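Local structure of response regulator aspartate phosphatase H (Bacillus subtilis, 3Q15) at residues His296-Glu301 / Lys329-Tyr334; Leu98-Ser103 / Glu128-Phe133; Val187-Tyr192 / Asp199-His204. The protein dephosphorylates the sporulation phosphotransferase Spo0F and also acts on the response regulator ComA, helping to separate competence and sporulation in time. One frame throughout, in Å; residues are numbered along the deposited sequence.

Contact 1: residues His296-Glu301 / Lys329-Tyr334; sequences HKFYKE and KNLHAY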
loop_
_atom_site.group_PDB
_atom_site.type_symbol
_atom_site.label_atom_id
_atom_site.label_comp_id
_atom_site.label_asym_id
_atom_site.label_seq_id
_atom_site.Cartn_x
_atom_site.Cartn_y
_atom_site.Cartn_z
ATOM N N HIS A 296 -11.206 0.168 29.507
ATOM C CA HIS A 296 -11.613 0.863 28.293
ATOM C C HIS A 296 -12.136 -0.128 27.258
ATOM O O HIS A 296 -12.514 0.255 26.153
ATOM C CB HIS A 296 -10.442 1.656 27.709
ATOM C CG HIS A 296 -9.927 2.729 28.617
ATOM N ND1 HIS A 296 -10.526 3.966 28.723
ATOM C CD2 HIS A 296 -8.866 2.753 29.459
ATOM C CE1 HIS A 296 -9.860 4.704 29.592
ATOM N NE2 HIS A 296 -8.847 3.991 30.053
ATOM N N LYS A 297 -12.147 -1.406 27.619
ATOM C CA LYS A 297 -12.610 -2.443 26.706
ATOM C C LYS A 297 -14.097 -2.726 26.882
ATOM O O LYS A 297 -14.740 -2.207 27.796
ATOM C CB LYS A 297 -11.802 -3.728 26.895
ATOM C CG LYS A 297 -10.424 -3.699 26.253
ATOM C CD LYS A 297 -10.521 -3.559 24.741
ATOM C CE LYS A 297 -9.145 -3.578 24.088
ATOM N NZ LYS A 297 -8.448 -4.885 24.265
ATOM N N PHE A 298 -14.637 -3.559 26.001
ATOM C CA PHE A 298 -16.049 -3.901 26.051
ATOM C C PHE A 298 -16.271 -5.388 26.333
ATOM O O PHE A 298 -17.328 -5.932 26.021
ATOM C CB PHE A 298 -16.745 -3.480 24.754
ATOM C CG PHE A 298 -16.744 -1.992 24.519
ATOM C CD1 PHE A 298 -17.785 -1.202 24.982
ATOM C CD2 PHE A 298 -15.701 -1.384 23.841
ATOM C CE1 PHE A 298 -17.788 0.166 24.769
ATOM C CE2 PHE A 298 -15.696 -0.017 23.626
ATOM C CZ PHE A 298 -16.742 0.759 24.090
ATOM N N TYR A 299 -15.280 -6.044 26.931
ATOM C CA TYR A 299 -15.420 -7.458 27.274
ATOM C C TYR A 299 -16.644 -7.696 28.151
ATOM O O TYR A 299 -17.221 -8.784 28.149
ATOM C CB TYR A 299 -14.143 -8.005 27.928
ATOM C CG TYR A 299 -13.001 -8.148 26.948
ATOM C CD1 TYR A 299 -12.979 -9.188 26.027
ATOM C CD2 TYR A 299 -11.958 -7.232 26.926
ATOM C CE1 TYR A 299 -11.946 -9.316 25.116
ATOM C CE2 TYR A 299 -10.921 -7.355 26.019
ATOM C CZ TYR A 299 -10.921 -8.398 25.118
ATOM O OH TYR A 299 -9.891 -8.524 24.213
ATOM N N LYS A 300 -17.050 -6.668 28.888
ATOM C CA LYS A 300 -18.254 -6.752 29.697
ATOM C C LYS A 300 -19.466 -7.037 28.816
ATOM O O LYS A 300 -20.312 -7.867 29.154
ATOM C CB LYS A 300 -18.466 -5.458 30.487
ATOM C CG LYS A 300 -19.496 -5.583 31.604
ATOM C CD LYS A 300 -19.502 -4.364 32.515
ATOM C CE LYS A 300 -20.155 -3.177 31.836
ATOM N NZ LYS A 300 -21.591 -3.435 31.550
ATOM N N GLU A 301 -19.546 -6.343 27.684
ATOM C CA GLU A 301 -20.676 -6.494 26.771
ATOM C C GLU A 301 -20.591 -7.792 25.972
ATOM O O GLU A 301 -21.611 -8.395 25.637
ATOM C CB GLU A 301 -20.774 -5.294 25.827
ATOM C CG GLU A 301 -21.462 -4.073 26.428
ATOM C CD GLU A 301 -20.587 -3.320 27.415
ATOM O OE1 GLU A 301 -21.126 -2.466 28.153
ATOM O OE2 GLU A 301 -19.363 -3.571 27.448
ATOM N N LYS A 329 -22.127 3.224 19.704
ATOM C CA LYS A 329 -20.705 3.551 19.721
ATOM C C LYS A 329 -19.991 3.144 18.431
ATOM O O LYS A 329 -18.762 3.076 18.388
ATOM C CB LYS A 329 -20.021 2.912 20.933
ATOM C CG LYS A 329 -20.296 3.629 22.244
ATOM C CD LYS A 329 -19.461 3.052 23.374
ATOM C CE LYS A 329 -19.437 3.987 24.572
ATOM N NZ LYS A 329 -20.802 4.250 25.106
ATOM N N ASN A 330 -20.767 2.885 17.382
ATOM C CA ASN A 330 -20.218 2.462 16.099
ATOM C C ASN A 330 -19.222 1.312 16.223
ATOM O O ASN A 330 -18.142 1.351 15.636
ATOM C CB ASN A 330 -19.567 3.641 15.372
ATOM C CG ASN A 330 -20.578 4.675 14.916
ATOM O OD1 ASN A 330 -21.154 4.560 13.834
ATOM N ND2 ASN A 330 -20.794 5.696 15.737
ATOM N N LEU A 331 -19.588 0.294 16.994
ATOM C CA LEU A 331 -18.751 -0.889 17.149
ATOM C C LEU A 331 -19.236 -1.989 16.211
ATOM O O LEU A 331 -19.740 -3.023 16.652
ATOM C CB LEU A 331 -18.778 -1.380 18.599
ATOM C CG LEU A 331 -18.274 -0.368 19.632
ATOM C CD1 LEU A 331 -18.569 -0.837 21.047
ATOM C CD2 LEU A 331 -16.786 -0.106 19.441
ATOM N N HIS A 332 -19.079 -1.760 14.912
ATOM C CA HIS A 332 -19.662 -2.642 13.909
ATOM C C HIS A 332 -18.984 -4.008 13.838
ATOM O O HIS A 332 -19.612 -5.000 13.462
ATOM C CB HIS A 332 -19.682 -1.957 12.542
ATOM C CG HIS A 332 -20.445 -0.668 12.535
ATOM N ND1 HIS A 332 -21.779 -0.593 12.870
ATOM C CD2 HIS A 332 -20.055 0.598 12.247
ATOM C CE1 HIS A 332 -22.182 0.664 12.784
ATOM N NE2 HIS A 332 -21.156 1.404 12.407
ATOM N N ALA A 333 -17.706 -4.052 14.208
ATOM C CA ALA A 333 -16.979 -5.314 14.284
ATOM C C ALA A 333 -17.613 -6.240 15.314
ATOM O O ALA A 333 -17.724 -7.443 15.084
ATOM C CB ALA A 333 -15.509 -5.072 14.621
ATOM N N TYR A 334 -18.023 -5.676 16.449
ATOM C CA TYR A 334 -18.653 -6.452 17.511
ATOM C C TYR A 334 -20.036 -6.917 17.080
ATOM O O TYR A 334 -20.446 -8.036 17.379
ATOM C CB TYR A 334 -18.757 -5.636 18.801
ATOM C CG TYR A 334 -17.433 -5.366 19.476
ATOM C CD1 TYR A 334 -16.250 -5.907 18.985
ATOM C CD2 TYR A 334 -17.367 -4.575 20.614
ATOM C CE1 TYR A 334 -15.034 -5.659 19.606
ATOM C CE2 TYR A 334 -16.160 -4.323 21.242
ATOM C CZ TYR A 334 -14.998 -4.866 20.734
ATOM O OH TYR A 334 -13.794 -4.617 21.355
#

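Contact 2: residues Leu98-Ser103 / Glu128-Phe133; sequences LLKYYS and EKELPF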
loop_
_atom_site.group_PDB
_atom_site.type_symbol
_atom_site.label_atom_id
_atom_site.label_comp_id
_atom_site.label_asym_id
_atom_site.label_seq_id
_atom_site.Cartn_x
_atom_site.Cartn_y
_atom_site.Cartn_z
ATOM N N LEU A 98 17.227 14.735 9.738
ATOM C CA LEU A 98 16.428 14.035 10.737
ATOM C C LEU A 98 15.141 14.794 11.045
ATOM O O LEU A 98 14.068 14.195 11.141
ATOM C CB LEU A 98 17.237 13.811 12.014
ATOM C CG LEU A 98 16.622 12.858 13.041
ATOM C CD1 LEU A 98 16.033 11.627 12.361
ATOM C CD2 LEU A 98 17.662 12.461 14.080
ATOM N N LEU A 99 15.252 16.112 11.193
ATOM C CA LEU A 99 14.078 16.951 11.429
ATOM C C LEU A 99 13.062 16.776 10.312
ATOM O O LEU A 99 11.867 16.620 10.563
ATOM C CB LEU A 99 14.468 18.428 11.539
ATOM C CG LEU A 99 15.283 18.844 12.760
ATOM C CD1 LEU A 99 15.563 20.338 12.702
ATOM C CD2 LEU A 99 14.553 18.478 14.042
ATOM N N LYS A 100 13.544 16.810 9.074
ATOM C CA LYS A 100 12.682 16.634 7.921
ATOM C C LYS A 100 11.957 15.296 8.010
ATOM O O LYS A 100 10.765 15.208 7.720
ATOM C CB LYS A 100 13.492 16.713 6.627
ATOM C CG LYS A 100 12.652 16.637 5.367
ATOM C CD LYS A 100 13.496 16.898 4.129
ATOM C CE LYS A 100 12.626 17.054 2.890
ATOM N NZ LYS A 100 13.441 17.315 1.670
ATOM N N TYR A 101 12.682 14.261 8.421
ATOM C CA TYR A 101 12.117 12.920 8.525
ATOM C C TYR A 101 10.993 12.876 9.550
ATOM O O TYR A 101 9.926 12.313 9.298
ATOM C CB TYR A 101 13.197 11.903 8.902
ATOM C CG TYR A 101 12.633 10.585 9.390
ATOM C CD1 TYR A 101 12.594 10.282 10.744
ATOM C CD2 TYR A 101 12.123 9.653 8.496
ATOM C CE1 TYR A 101 12.076 9.082 11.193
ATOM C CE2 TYR A 101 11.601 8.454 8.936
ATOM C CZ TYR A 101 11.580 8.171 10.284
ATOM O OH TYR A 101 11.061 6.969 10.718
ATOM N N TYR A 102 11.237 13.476 10.706
ATOM C CA TYR A 102 10.243 13.513 11.769
ATOM C C TYR A 102 9.003 14.318 11.381
ATOM O O TYR A 102 7.878 13.888 11.635
ATOM C CB TYR A 102 10.860 14.073 13.050
ATOM C CG TYR A 102 11.620 13.043 13.858
ATOM C CD1 TYR A 102 12.822 13.367 14.476
ATOM C CD2 TYR A 102 11.131 11.751 14.012
ATOM C CE1 TYR A 102 13.519 12.434 15.217
ATOM C CE2 TYR A 102 11.821 10.808 14.754
ATOM C CZ TYR A 102 13.018 11.160 15.355
ATOM O OH TYR A 102 13.720 10.242 16.096
ATOM N N SER A 103 9.207 15.482 10.771
ATOM C CA SER A 103 8.085 16.342 10.414
ATOM C C SER A 103 7.118 15.601 9.496
ATOM O O SER A 103 5.906 15.706 9.650
ATOM C CB SER A 103 8.563 17.642 9.754
ATOM O OG SER A 103 9.180 17.386 8.500
ATOM N N GLU A 128 9.782 7.927 4.113
ATOM C CA GLU A 128 10.697 6.834 3.797
ATOM C C GLU A 128 11.891 7.308 2.960
ATOM O O GLU A 128 13.013 6.841 3.157
ATOM C CB GLU A 128 9.968 5.678 3.097
ATOM C CG GLU A 128 10.819 4.407 2.966
ATOM C CD GLU A 128 10.072 3.240 2.338
ATOM O OE1 GLU A 128 8.827 3.311 2.231
ATOM O OE2 GLU A 128 10.729 2.249 1.948
ATOM N N LYS A 129 11.654 8.248 2.045
ATOM C CA LYS A 129 12.725 8.748 1.174
ATOM C C LYS A 129 13.851 9.405 1.965
ATOM O O LYS A 129 14.957 9.580 1.454
ATOM C CB LYS A 129 12.186 9.739 0.137
ATOM C CG LYS A 129 11.098 9.186 -0.770
ATOM C CD LYS A 129 10.719 10.193 -1.852
ATOM C CE LYS A 129 9.326 9.923 -2.408
ATOM N NZ LYS A 129 9.164 8.525 -2.889
ATOM N N GLU A 130 13.563 9.777 3.209
ATOM C CA GLU A 130 14.558 10.400 4.079
ATOM C C GLU A 130 15.421 9.367 4.800
ATOM O O GLU A 130 16.513 9.679 5.275
ATOM C CB GLU A 130 13.886 11.316 5.102
ATOM C CG GLU A 130 13.170 12.506 4.492
ATOM C CD GLU A 130 14.091 13.350 3.633
ATOM O OE1 GLU A 130 13.629 13.857 2.590
ATOM O OE2 GLU A 130 15.275 13.503 4.004
ATOM N N LEU A 131 14.925 8.137 4.882
ATOM C CA LEU A 131 15.647 7.071 5.568
ATOM C C LEU A 131 17.046 6.807 5.007
ATOM O O LEU A 131 17.993 6.656 5.772
ATOM C CB LEU A 131 14.830 5.775 5.583
ATOM C CG LEU A 131 13.753 5.647 6.659
ATOM C CD1 LEU A 131 14.355 5.772 8.049
ATOM C CD2 LEU A 131 12.683 6.689 6.455
ATOM N N PRO A 132 17.178 6.738 3.669
ATOM C CA PRO A 132 18.474 6.437 3.049
ATOM C C PRO A 132 19.585 7.368 3.518
ATOM O O PRO A 132 20.764 7.034 3.399
ATOM C CB PRO A 132 18.206 6.663 1.559
ATOM C CG PRO A 132 16.755 6.378 1.400
ATOM C CD PRO A 132 16.112 6.879 2.662
ATOM N N PHE A 133 19.208 8.528 4.043
ATOM C CA PHE A 133 20.185 9.505 4.503
ATOM C C PHE A 133 20.463 9.348 5.994
ATOM O O PHE A 133 21.204 10.135 6.585
ATOM C CB PHE A 133 19.706 10.918 4.176
ATOM C CG PHE A 133 19.520 11.160 2.705
ATOM C CD1 PHE A 133 20.553 11.675 1.938
ATOM C CD2 PHE A 133 18.318 10.856 2.087
ATOM C CE1 PHE A 133 20.387 11.891 0.583
ATOM C CE2 PHE A 133 18.143 11.070 0.731
ATOM C CZ PHE A 133 19.179 11.589 -0.021
HETATM O O HOH W 1 15.740 15.731 1.471
#

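Contact 3: residues Val187-Tyr192 / Asp199-His204; sequences VIAGNY and DKALPH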
loop_
_atom_site.group_PDB
_atom_site.type_symbol
_atom_site.label_atom_id
_atom_site.label_comp_id
_atom_site.label_asym_id
_atom_site.label_seq_id
_atom_site.Cartn_x
_atom_site.Cartn_y
_atom_site.Cartn_z
ATOM N N VAL A 187 2.347 -9.195 14.424
ATOM C CA VAL A 187 1.842 -8.433 13.288
ATOM C C VAL A 187 1.710 -9.320 12.054
ATOM O O VAL A 187 0.704 -9.267 11.347
ATOM C CB VAL A 187 2.730 -7.221 12.977
ATOM C CG1 VAL A 187 2.287 -6.562 11.677
ATOM C CG2 VAL A 187 2.675 -6.226 14.128
ATOM N N ILE A 188 2.719 -10.147 11.807
ATOM C CA ILE A 188 2.683 -11.067 10.677
ATOM C C ILE A 188 1.510 -12.041 10.797
ATOM O O ILE A 188 0.780 -12.270 9.832
ATOM C CB ILE A 188 4.000 -11.847 10.557
ATOM C CG1 ILE A 188 5.162 -10.885 10.308
ATOM C CG2 ILE A 188 3.916 -12.875 9.441
ATOM C CD1 ILE A 188 6.532 -11.558 10.337
ATOM N N ALA A 189 1.336 -12.612 11.984
ATOM C CA ALA A 189 0.210 -13.504 12.239
ATOM C C ALA A 189 -1.114 -12.776 12.030
ATOM O O ALA A 189 -2.010 -13.285 11.357
ATOM C CB ALA A 189 0.287 -14.060 13.648
ATOM N N GLY A 190 -1.230 -11.584 12.611
ATOM C CA GLY A 190 -2.437 -10.786 12.491
ATOM C C GLY A 190 -2.793 -10.535 11.040
ATOM O O GLY A 190 -3.965 -10.584 10.659
ATOM N N ASN A 191 -1.775 -10.278 10.223
ATOM C CA ASN A 191 -1.977 -10.040 8.799
ATOM C C ASN A 191 -2.535 -11.265 8.085
ATOM O O ASN A 191 -3.477 -11.167 7.294
ATOM C CB ASN A 191 -0.677 -9.571 8.134
ATOM C CG ASN A 191 -0.331 -8.135 8.486
ATOM O OD1 ASN A 191 -1.172 -7.390 8.992
ATOM N ND2 ASN A 191 0.907 -7.737 8.213
ATOM N N TYR A 192 -1.948 -12.422 8.367
ATOM C CA TYR A 192 -2.458 -13.672 7.824
ATOM C C TYR A 192 -3.907 -13.896 8.227
ATOM O O TYR A 192 -4.710 -14.361 7.423
ATOM C CB TYR A 192 -1.596 -14.852 8.267
ATOM C CG TYR A 192 -0.367 -15.045 7.415
ATOM C CD1 TYR A 192 -0.482 -15.256 6.047
ATOM C CD2 TYR A 192 0.904 -15.032 7.973
ATOM C CE1 TYR A 192 0.630 -15.443 5.259
ATOM C CE2 TYR A 192 2.027 -15.217 7.191
ATOM C CZ TYR A 192 1.884 -15.422 5.833
ATOM O OH TYR A 192 2.989 -15.605 5.036
ATOM N N ASP A 199 -3.705 -21.005 9.665
ATOM C CA ASP A 199 -2.649 -22.006 9.599
ATOM C C ASP A 199 -1.300 -21.374 9.237
ATOM O O ASP A 199 -0.253 -21.856 9.659
ATOM C CB ASP A 199 -3.015 -23.128 8.621
ATOM C CG ASP A 199 -3.297 -22.617 7.221
ATOM O OD1 ASP A 199 -2.853 -23.267 6.249
ATOM O OD2 ASP A 199 -3.964 -21.569 7.088
ATOM N N LYS A 200 -1.326 -20.289 8.468
ATOM C CA LYS A 200 -0.090 -19.594 8.119
ATOM C C LYS A 200 0.401 -18.738 9.277
ATOM O O LYS A 200 1.602 -18.544 9.448
ATOM C CB LYS A 200 -0.275 -18.743 6.863
ATOM C CG LYS A 200 -0.426 -19.561 5.597
ATOM C CD LYS A 200 -0.741 -18.677 4.405
ATOM C CE LYS A 200 -0.966 -19.505 3.150
ATOM N NZ LYS A 200 -1.300 -18.634 1.994
ATOM N N ALA A 201 -0.533 -18.237 10.076
ATOM C CA ALA A 201 -0.188 -17.417 11.230
ATOM C C ALA A 201 0.462 -18.240 12.341
ATOM O O ALA A 201 1.351 -17.759 13.048
ATOM C CB ALA A 201 -1.424 -16.718 11.759
ATOM N N LEU A 202 0.007 -19.480 12.488
ATOM C CA LEU A 202 0.388 -20.308 13.626
ATOM C C LEU A 202 1.902 -20.456 13.816
ATOM O O LEU A 202 2.397 -20.302 14.932
ATOM C CB LEU A 202 -0.290 -21.682 13.556
ATOM C CG LEU A 202 -0.031 -22.611 14.750
ATOM C CD1 LEU A 202 -0.517 -21.975 16.048
ATOM C CD2 LEU A 202 -0.683 -23.968 14.527
ATOM N N PRO A 203 2.643 -20.748 12.732
ATOM C CA PRO A 203 4.093 -20.907 12.896
ATOM C C PRO A 203 4.734 -19.673 13.524
ATOM O O PRO A 203 5.607 -19.808 14.378
ATOM C CB PRO A 203 4.593 -21.097 11.458
ATOM C CG PRO A 203 3.423 -21.650 10.725
ATOM C CD PRO A 203 2.218 -20.988 11.341
ATOM N N HIS A 204 4.295 -18.486 13.121
ATOM C CA HIS A 204 4.864 -17.254 13.660
ATOM C C HIS A 204 4.498 -17.070 15.128
ATOM O O HIS A 204 5.311 -16.604 15.927
ATOM C CB HIS A 204 4.430 -16.048 12.822
ATOM C CG HIS A 204 4.817 -16.158 11.381
ATOM N ND1 HIS A 204 6.111 -15.968 10.942
ATOM C CD2 HIS A 204 4.089 -16.469 10.283
ATOM C CE1 HIS A 204 6.159 -16.145 9.634
ATOM N NE2 HIS A 204 4.946 -16.448 9.209
#

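Contact 1: residues His296-Glu301 / Lys329-Tyr334
The ring of Phe-298 carries the methyl CD1 of Leu-331 over the centre of one face: CD1 stands 3.7 Å from the ring centroid and only 4° off the ring normal, a CH-pi contact with all six ring carbons nearly equidistant from the methyl. Two other groups come in obliquely. Lys-329 CD lies 3.6 Å from both CE1 and CZ of Phe-298, so that the aliphatic part of the lysine serves the far end of the ring. At the near end, Tyr-334 crosses the phenylalanine at about a right angle, and its CE2 reaches Phe-298 CB at 3.7 Å. With CG of Phe-298 anti to its own carbonyl carbon (chi1 -64°), the ring is directed at these three residues. The side chains come together where two helices begin: Phe-298 is the N-cap residue of helix 299-310 and Leu-331 that of helix 332-348. Just before Leu-331, helix 316-328 ends in a Schellman motif with Asn-330, of positive phi, as its C-prime residue. Cutting the Phe-298 side chain back to an alanine here is likely to leave the Leu-331 methyl and the Lys-329 chain without their aromatic partner and open a gap between the helix starts. Tyr-325 of helix 316-328 also touches Phe-298, and its OH makes a weak hydrogen bond with Lys-329 NZ, while Phe-326 packs edge-to-face with Tyr-334.

Contact 2: residues Leu98-Ser103 / Glu128-Phe133
Tyr-101 and Leu-131 form the tight, buried half of this contact, which closes the first predicted tetratricopeptide repeat by packing the turn after helix 117-128 against helix 93-113. A type I turn from Glu-128 to Leu-131 brings Glu-130 close to the helix, with the CA atoms of Tyr-101 and Glu-130 5.7 Å apart. Leu-131 CD2 meets Tyr-101 CE2 obliquely at 3.2 Å, a short approach for two carbons. Glu-130 CB lies at the edge of the same ring, near its plane, and 3.9 Å from Tyr-101 CB; Phe-143 of helix 137-153 also packs on Tyr-101.

The polar half is looser and faces solvent. Lys-100 runs out extended, its CG anti to the backbone N (chi1 -176°), whereas Glu-130 bends at chi2 (-56°), and the two chains cross at about a right angle. Carboxylate oxygen OE1 of Glu-130 therefore rests 3.4 Å from Lys-100 CD as well as CE, while its salt bridge to NZ is long, at 3.6 Å. A water spans that separation: it accepts from Lys-100 NZ at 2.8 Å and donates to Glu-130 OE1 at 3.0 Å.

Contact 3: residues Val187-Tyr192 / Asp199-His204
This is a buried packing of two antiparallel helices, the pair that makes up the predicted third tetratricopeptide repeat. The axes of segments 187-192 and 199-204 run at 172° and approach to 8.0 Å, a spacing consistent with the small residues at the centre. There Ala-189 and Ala-201 have their CA atoms 4.1 Å apart, and the methyl of Ala-201 sits 3.5 Å from the backbone O of Ala-189.

Larger side chains pack beside this alanine pair through ring faces. Lys-200 CB is placed over the centre of the Tyr-192 ring, 3.7 Å from its centroid; farther along the extended lysine, CD reaches Tyr-192 CE1 at 3.6 Å. One turn back on the first helix and one turn on along the second, Ile-188 CG2 covers a face of the His-204 ring at 3.7 Å from the centroid, 11° off the normal. This branch of the isoleucine is anti to the backbone N, while CG1 takes the position beside it. The two rings themselves meet rim to rim, with Tyr-192 CE2 3.8 Å from His-204 NE2; their centroids are 5.9 Å apart and neither lies over the face of the other, although the planes are within 14° of parallel.

Their polar ends converge on another chain: Tyr-192 OH and His-204 NE2 both hydrogen-bond to the terminal carboxylate oxygen OXT of Tyr-378 of the second subunit, and Lys-200 NZ bonds to O of Tyr-376 of that subunit. Within the chain, helix 157-172 packs against the first helix through Leu-168 on Ile-188, and helix 218-235 takes up Leu-202 of the second.

Along the chain the order is contact 2, contact 3, contact 1, each closing before the next opens. Contact 2 joins helix 93-113 to the turn after helix 117-128, contact 3 pairs helices 178-194 and 198-214, and contact 1 joins the starts of helices 299-310 and 332-348, so the three share no helix. The centres of contacts 2 and 3 lie 31 Å apart. Those of contacts 1 and 3 are separated by 24 Å. Contacts 1 and 2, on opposite sides of the chain's centre, are 38 Å apart between centres. None touches another. They thus sample separate places along the all-helical TPR array. Contacts 2 and 3 both reach the second subunit, contact 3 through its C-terminal residues and contact 2 through a salt bridge from Glu-128 to its Arg-125.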